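Local coordinates for uncharacterized protein (Legionella longbeachae NSW150, PDB 4JZA) that probably removes the 3-phosphate from phosphatidylinositol 3-phosphate, acting as a bacterial phosphoinositide phosphatase on lipids of the infected host cell, at residues N749-R752 and I753-I756; E688-C691 and T692-Y695; T774-V777 and Y778-R782. All coordinates share one frame; numbering follows the deposited sequence.

Contact 1: N749-R752 and I753-I756; sequences NIIR and IEKI
Ile-751 and Glu-754, one turn apart on helix 748-761, meet loosely through their side chains: methyl CG2 of Ile-751 lies 4.2 Å from carboxylate oxygen OE2 of Glu-754. The glutamate runs straight out from the helix, with CG opposite the backbone N (chi1 174°), and its OE1 makes a long, weak ion pair with Arg-680. Lys-755 starts close to the turn before it, its CG 3.5 Å from Ile-751 O. Ile-756 does the same with CG1 against Arg-752 O.

The backbone is regular alpha helix, with i to i+4 hydrogen bonds from Ile-753 N to Asn-749 O (3.0 Å) and from Ile-756 N to Arg-752 O (2.8 Å), and two more between them. This helix belongs to the helical bundle of the C-terminal domain, and its faces are divided between neighbours: Ile-750 and Ile-753 pack on helix 676-702, Lys-755 and Ile-756 on helix 731-740.

Polar ends reach beyond the turn. Asn-749 donates through ND2 to Thr-692 and accepts from Ser-744 at OD1, and Arg-752 hydrogen-bonds through NH1 to Ser-742 O.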
# COMPACT_ATOMS: atom_id res chain seq x y z
N ASN A 749 -21.92 21.16 28.10
CA ASN A 749 -22.86 20.04 28.20
C ASN A 749 -22.52 18.87 27.33
O ASN A 749 -22.86 17.75 27.68
CB ASN A 749 -24.27 20.52 27.88
CG ASN A 749 -24.89 21.33 29.02
OD1 ASN A 749 -24.34 21.42 30.13
ND2 ASN A 749 -26.07 21.91 28.76
N ILE A 750 -21.87 19.11 26.19
CA ILE A 750 -21.48 18.02 25.29
C ILE A 750 -20.41 17.15 25.96
O ILE A 750 -20.50 15.93 25.88
CB ILE A 750 -20.98 18.53 23.94
CG1 ILE A 750 -22.08 19.32 23.22
CG2 ILE A 750 -20.54 17.40 23.03
CD1 ILE A 750 -21.71 19.77 21.79
N ILE A 751 -19.43 17.76 26.63
CA ILE A 751 -18.37 17.00 27.30
C ILE A 751 -18.96 16.27 28.51
O ILE A 751 -18.63 15.12 28.79
CB ILE A 751 -17.13 17.84 27.81
CG1 ILE A 751 -17.05 19.29 27.27
CG2 ILE A 751 -15.82 17.11 27.49
CD1 ILE A 751 -16.06 19.56 26.15
N ARG A 752 -19.82 16.94 29.25
CA ARG A 752 -20.50 16.31 30.39
C ARG A 752 -21.25 15.04 29.92
O ARG A 752 -21.14 14.00 30.58
CB ARG A 752 -21.47 17.27 31.07
CG ARG A 752 -20.85 18.53 31.68
CD ARG A 752 -20.01 18.18 32.90
NE ARG A 752 -19.29 19.34 33.45
CZ ARG A 752 -19.73 20.11 34.45
NH1 ARG A 752 -20.91 19.87 35.03
NH2 ARG A 752 -18.99 21.14 34.87
N ILE A 753 -21.95 15.11 28.78
CA ILE A 753 -22.70 13.97 28.29
C ILE A 753 -21.72 12.89 27.81
O ILE A 753 -21.97 11.73 28.03
CB ILE A 753 -23.81 14.35 27.25
CG1 ILE A 753 -25.20 14.38 27.86
CG2 ILE A 753 -24.05 13.27 26.21
CD1 ILE A 753 -25.38 15.34 28.99
N GLU A 754 -20.62 13.29 27.18
CA GLU A 754 -19.54 12.35 26.79
C GLU A 754 -19.14 11.55 28.03
O GLU A 754 -19.09 10.31 28.03
CB GLU A 754 -18.30 13.10 26.21
CG GLU A 754 -17.09 12.22 25.91
CD GLU A 754 -15.86 12.97 25.38
OE1 GLU A 754 -14.71 12.51 25.63
OE2 GLU A 754 -16.00 14.00 24.70
N LYS A 755 -18.87 12.29 29.09
CA LYS A 755 -18.33 11.69 30.29
C LYS A 755 -19.35 10.84 31.00
O LYS A 755 -19.02 9.79 31.49
CB LYS A 755 -17.76 12.77 31.22
CG LYS A 755 -16.41 13.31 30.76
CD LYS A 755 -16.09 14.56 31.55
CE LYS A 755 -14.68 15.05 31.29
NZ LYS A 755 -14.17 15.70 32.54
N ILE A 756 -20.59 11.31 31.06
CA ILE A 756 -21.64 10.56 31.65
C ILE A 756 -21.88 9.27 30.92
O ILE A 756 -22.17 8.25 31.53
CB ILE A 756 -22.92 11.37 31.67
CG1 ILE A 756 -22.78 12.48 32.74
CG2 ILE A 756 -24.13 10.49 31.96
CD1 ILE A 756 -23.88 13.54 32.69

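Contact 2: E688-C691 and T692-Y695; sequences ESNC and TKLY
Thr-692 is tied to Glu-688 twice. Its backbone N donates to Glu-688 O over 3.0 Å, and its hydroxyl OG1 donates to Glu-688 O over 3.1 Å; the two donors approach from opposite faces of the carbonyl plane, so one oxygen is gripped by both. The hydroxyl can turn back because OG1 lies beside the backbone N (chi1 -67°), opposite the carbonyl carbon. It adds a second donor to a carbonyl already bonded within the helix and would help fix the rotation of the threonine; with Asn-749 as its further partner, OG1 is both donor and acceptor.

The remaining backbone bonds follow the i to i+4 pattern. Lys-693 N reaches Ser-689 O, Leu-694 N reaches Asn-690 O at 3.0 Å, and Tyr-695 N reaches Cys-691 O at 2.7 Å. All belong to helix 676-702, a long member of the C-terminal helical bundle. The helix is kinked at Glu-688 and Ser-689, whose N atoms have no bond to the preceding turn.

Side-chain packing between the turns centres on Lys-693. Its aliphatic chain is laid back over the earlier turn, with CE 3.6 Å from Ser-689 OG and CD 4.0 Å from Asn-690 OD1; the lysine and asparagine cross obliquely. Asn-690 carries its ND2 to Ser-795, on helix 794-817, and Lys-693 also rests on Val-798 and Val-802 of that helix. Leu-694 faces the same neighbour at Thr-801. Cys-691 and Tyr-695 take another face, the cysteine packing on Ile-753 and the tyrosine, with CG opposite its backbone N (chi1 -168°), packing its side chain on Asn-749, Arg-752 and Ile-753 of helix 748-761.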
# COMPACT_ATOMS: atom_id res chain seq x y z
N GLU A 688 -25.33 20.18 20.72
CA GLU A 688 -25.52 21.02 21.87
C GLU A 688 -26.97 21.00 22.36
O GLU A 688 -27.26 20.84 23.55
CB GLU A 688 -25.09 22.44 21.53
CG GLU A 688 -24.70 23.26 22.75
CD GLU A 688 -24.85 24.78 22.56
OE1 GLU A 688 -24.73 25.56 23.54
OE2 GLU A 688 -25.10 25.21 21.41
N SER A 689 -27.90 21.17 21.44
CA SER A 689 -29.27 21.34 21.83
C SER A 689 -29.74 20.09 22.57
O SER A 689 -30.34 20.18 23.66
CB SER A 689 -30.16 21.70 20.62
OG SER A 689 -31.54 21.56 20.97
N ASN A 690 -29.47 18.91 22.01
CA ASN A 690 -29.88 17.65 22.64
C ASN A 690 -29.16 17.33 23.93
O ASN A 690 -29.81 16.93 24.93
CB ASN A 690 -29.73 16.50 21.70
CG ASN A 690 -30.89 16.42 20.74
OD1 ASN A 690 -31.97 16.94 21.04
ND2 ASN A 690 -30.68 15.84 19.58
N CYS A 691 -27.85 17.54 23.96
CA CYS A 691 -27.11 17.26 25.17
C CYS A 691 -27.66 18.09 26.32
O CYS A 691 -27.74 17.55 27.45
CB CYS A 691 -25.60 17.49 24.99
SG CYS A 691 -24.86 16.17 24.02
N THR A 692 -28.05 19.34 26.02
CA THR A 692 -28.59 20.24 27.06
C THR A 692 -29.93 19.75 27.61
O THR A 692 -30.16 19.79 28.81
CB THR A 692 -28.68 21.69 26.56
OG1 THR A 692 -27.35 22.18 26.38
CG2 THR A 692 -29.35 22.60 27.59
N LYS A 693 -30.80 19.26 26.74
CA LYS A 693 -32.09 18.71 27.16
C LYS A 693 -31.88 17.52 28.05
O LYS A 693 -32.51 17.41 29.09
CB LYS A 693 -32.97 18.29 25.96
CG LYS A 693 -33.31 19.39 24.97
CD LYS A 693 -34.16 18.87 23.82
CE LYS A 693 -34.25 19.91 22.73
NZ LYS A 693 -35.60 19.79 22.12
N LEU A 694 -30.99 16.64 27.62
CA LEU A 694 -30.66 15.42 28.37
C LEU A 694 -30.04 15.78 29.70
O LEU A 694 -30.44 15.24 30.75
CB LEU A 694 -29.69 14.54 27.60
CG LEU A 694 -30.27 13.78 26.40
CD1 LEU A 694 -29.14 13.09 25.66
CD2 LEU A 694 -31.27 12.76 26.87
N TYR A 695 -29.11 16.74 29.66
CA TYR A 695 -28.47 17.24 30.88
C TYR A 695 -29.50 17.85 31.84
O TYR A 695 -29.62 17.40 32.97
CB TYR A 695 -27.37 18.25 30.55
CG TYR A 695 -26.49 18.60 31.72
CD1 TYR A 695 -25.34 17.86 31.98
CD2 TYR A 695 -26.80 19.66 32.55
CE1 TYR A 695 -24.53 18.17 33.05
CE2 TYR A 695 -26.00 19.97 33.64
CZ TYR A 695 -24.88 19.21 33.89
OH TYR A 695 -24.10 19.50 34.97

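Contact 3: T774-V777 and Y778-R782; sequences TNSV and YGRLR
Tyr-778 packs beside Thr-774, one turn earlier on helix 772-782. Methyl CG2 of Thr-774 sits over one face of the Tyr-778 ring, 4.0 Å from the centroid and offset toward the rim, a CH-pi contact between side chains that point the same way. With chi2 near zero (-1°) the plane of the ring contains CA, and one face lies against the methyl. Backbone Tyr-778 N donates to Thr-774 O at 3.0 Å, and Val-777 CG1 comes within 4.1 Å of Tyr-778 CD1.

Gly-779, without a side chain, bonds through its N to Asn-775 O at 2.9 Å.

Arg-780 follows one turn after Ser-776. Its N donates to Ser-776 O at 3.1 Å, and its CG lies 4.1 Å from Ser-776 OG. A bend at chi2 (-71°) directs the guanidinium to helix 794-817, where NH2 forms a salt bridge with Glu-804 OE2 while Ser-776 OG hydrogen-bonds to Glu-804 OE1. One carboxylate is thus held by two residues a turn apart.

Leu-781 packs its CD1 against Val-777 CG1 at 4.1 Å, and its N bonds to Val-777 O. The leucine also meets Ile-756 and Leu-757, while Val-777 faces Leu-698 and Leu-701 of helix 676-702. At Arg-782 the N still bonds to Tyr-778 O, and NE forms a salt bridge with Glu-765.

The arrangement is that of an amphipathic bundle helix: Val-777 and Leu-781 form an i to i+4 apolar stripe facing the interior of the C-terminal helical domain, with the Ser-776 and Arg-780 pair joined to its last helix.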
# COMPACT_ATOMS: atom_id res chain seq x y z
N THR A 774 -32.99 4.18 38.32
CA THR A 774 -31.66 3.70 37.91
C THR A 774 -31.70 3.02 36.55
O THR A 774 -30.89 3.33 35.66
CB THR A 774 -31.08 2.72 38.93
OG1 THR A 774 -30.88 3.39 40.19
CG2 THR A 774 -29.76 2.17 38.44
N ASN A 775 -32.68 2.15 36.33
CA ASN A 775 -32.84 1.56 34.97
C ASN A 775 -33.19 2.54 33.87
O ASN A 775 -32.84 2.31 32.72
CB ASN A 775 -33.92 0.50 34.91
CG ASN A 775 -33.50 -0.80 35.53
OD1 ASN A 775 -32.32 -1.12 35.74
ND2 ASN A 775 -34.49 -1.53 35.92
N SER A 776 -33.93 3.59 34.19
CA SER A 776 -34.24 4.58 33.17
C SER A 776 -32.99 5.41 32.87
O SER A 776 -32.69 5.67 31.70
CB SER A 776 -35.40 5.45 33.61
OG SER A 776 -35.54 6.50 32.73
N VAL A 777 -32.23 5.79 33.90
CA VAL A 777 -31.02 6.56 33.62
C VAL A 777 -29.99 5.75 32.78
O VAL A 777 -29.55 6.18 31.72
CB VAL A 777 -30.41 7.08 34.92
CG1 VAL A 777 -29.01 7.64 34.72
CG2 VAL A 777 -31.30 8.20 35.46
N TYR A 778 -29.63 4.57 33.26
CA TYR A 778 -28.66 3.72 32.58
C TYR A 778 -29.17 3.22 31.24
O TYR A 778 -28.47 3.28 30.21
CB TYR A 778 -28.32 2.49 33.44
CG TYR A 778 -27.50 2.74 34.70
CD1 TYR A 778 -27.05 4.00 35.06
CD2 TYR A 778 -27.17 1.67 35.55
CE1 TYR A 778 -26.31 4.20 36.21
CE2 TYR A 778 -26.40 1.85 36.68
CZ TYR A 778 -25.99 3.12 37.02
OH TYR A 778 -25.23 3.31 38.16
N GLY A 779 -30.39 2.72 31.25
CA GLY A 779 -30.99 2.16 30.03
C GLY A 779 -31.14 3.13 28.87
O GLY A 779 -30.84 2.83 27.74
N ARG A 780 -31.63 4.31 29.15
CA ARG A 780 -31.83 5.29 28.08
C ARG A 780 -30.54 5.84 27.55
O ARG A 780 -30.37 5.94 26.32
CB ARG A 780 -32.67 6.48 28.56
CG ARG A 780 -34.08 6.09 28.92
CD ARG A 780 -34.88 5.76 27.70
NE ARG A 780 -36.20 5.32 28.09
CZ ARG A 780 -37.18 5.02 27.25
NH1 ARG A 780 -37.00 5.11 25.97
NH2 ARG A 780 -38.37 4.69 27.69
N LEU A 781 -29.65 6.26 28.47
CA LEU A 781 -28.35 6.73 28.08
C LEU A 781 -27.65 5.64 27.30
O LEU A 781 -27.03 5.91 26.28
CB LEU A 781 -27.54 7.14 29.28
CG LEU A 781 -27.95 8.55 29.73
CD1 LEU A 781 -27.42 8.90 31.10
CD2 LEU A 781 -27.48 9.60 28.75
N ARG A 782 -27.74 4.39 27.72
CA ARG A 782 -27.02 3.37 26.98
C ARG A 782 -27.63 3.21 25.61
O ARG A 782 -26.96 2.85 24.63
CB ARG A 782 -26.96 2.07 27.77
CG ARG A 782 -26.29 0.88 27.09
CD ARG A 782 -26.62 -0.43 27.87
NE ARG A 782 -25.58 -0.61 28.87
CZ ARG A 782 -25.73 -0.69 30.19
NH1 ARG A 782 -26.93 -0.76 30.83
NH2 ARG A 782 -24.63 -0.78 30.88

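How the contacts relate
From the N terminus, contact 2 comes first, on helix 676-702, followed by contact 1 on helix 748-761 and contact 3 on helix 772-782. They lie in series: each joins successive turns of one helix, so none closes a loop and none nests in or crosses another. Contacts 1 and 2 touch directly, with centres about 9 Å apart; Ile-750 CD1 packs on Glu-688 N at 3.8 Å, tying helix 748-761 to helix 676-702. Contact 1 meets contact 3 through Ile-756 CG2 and Leu-781 CD1, 3.7 Å apart, which joins helix 748-761 to helix 772-782. Contacts 2 and 3 do not touch. All three contacts belong to the C-terminal helical domain.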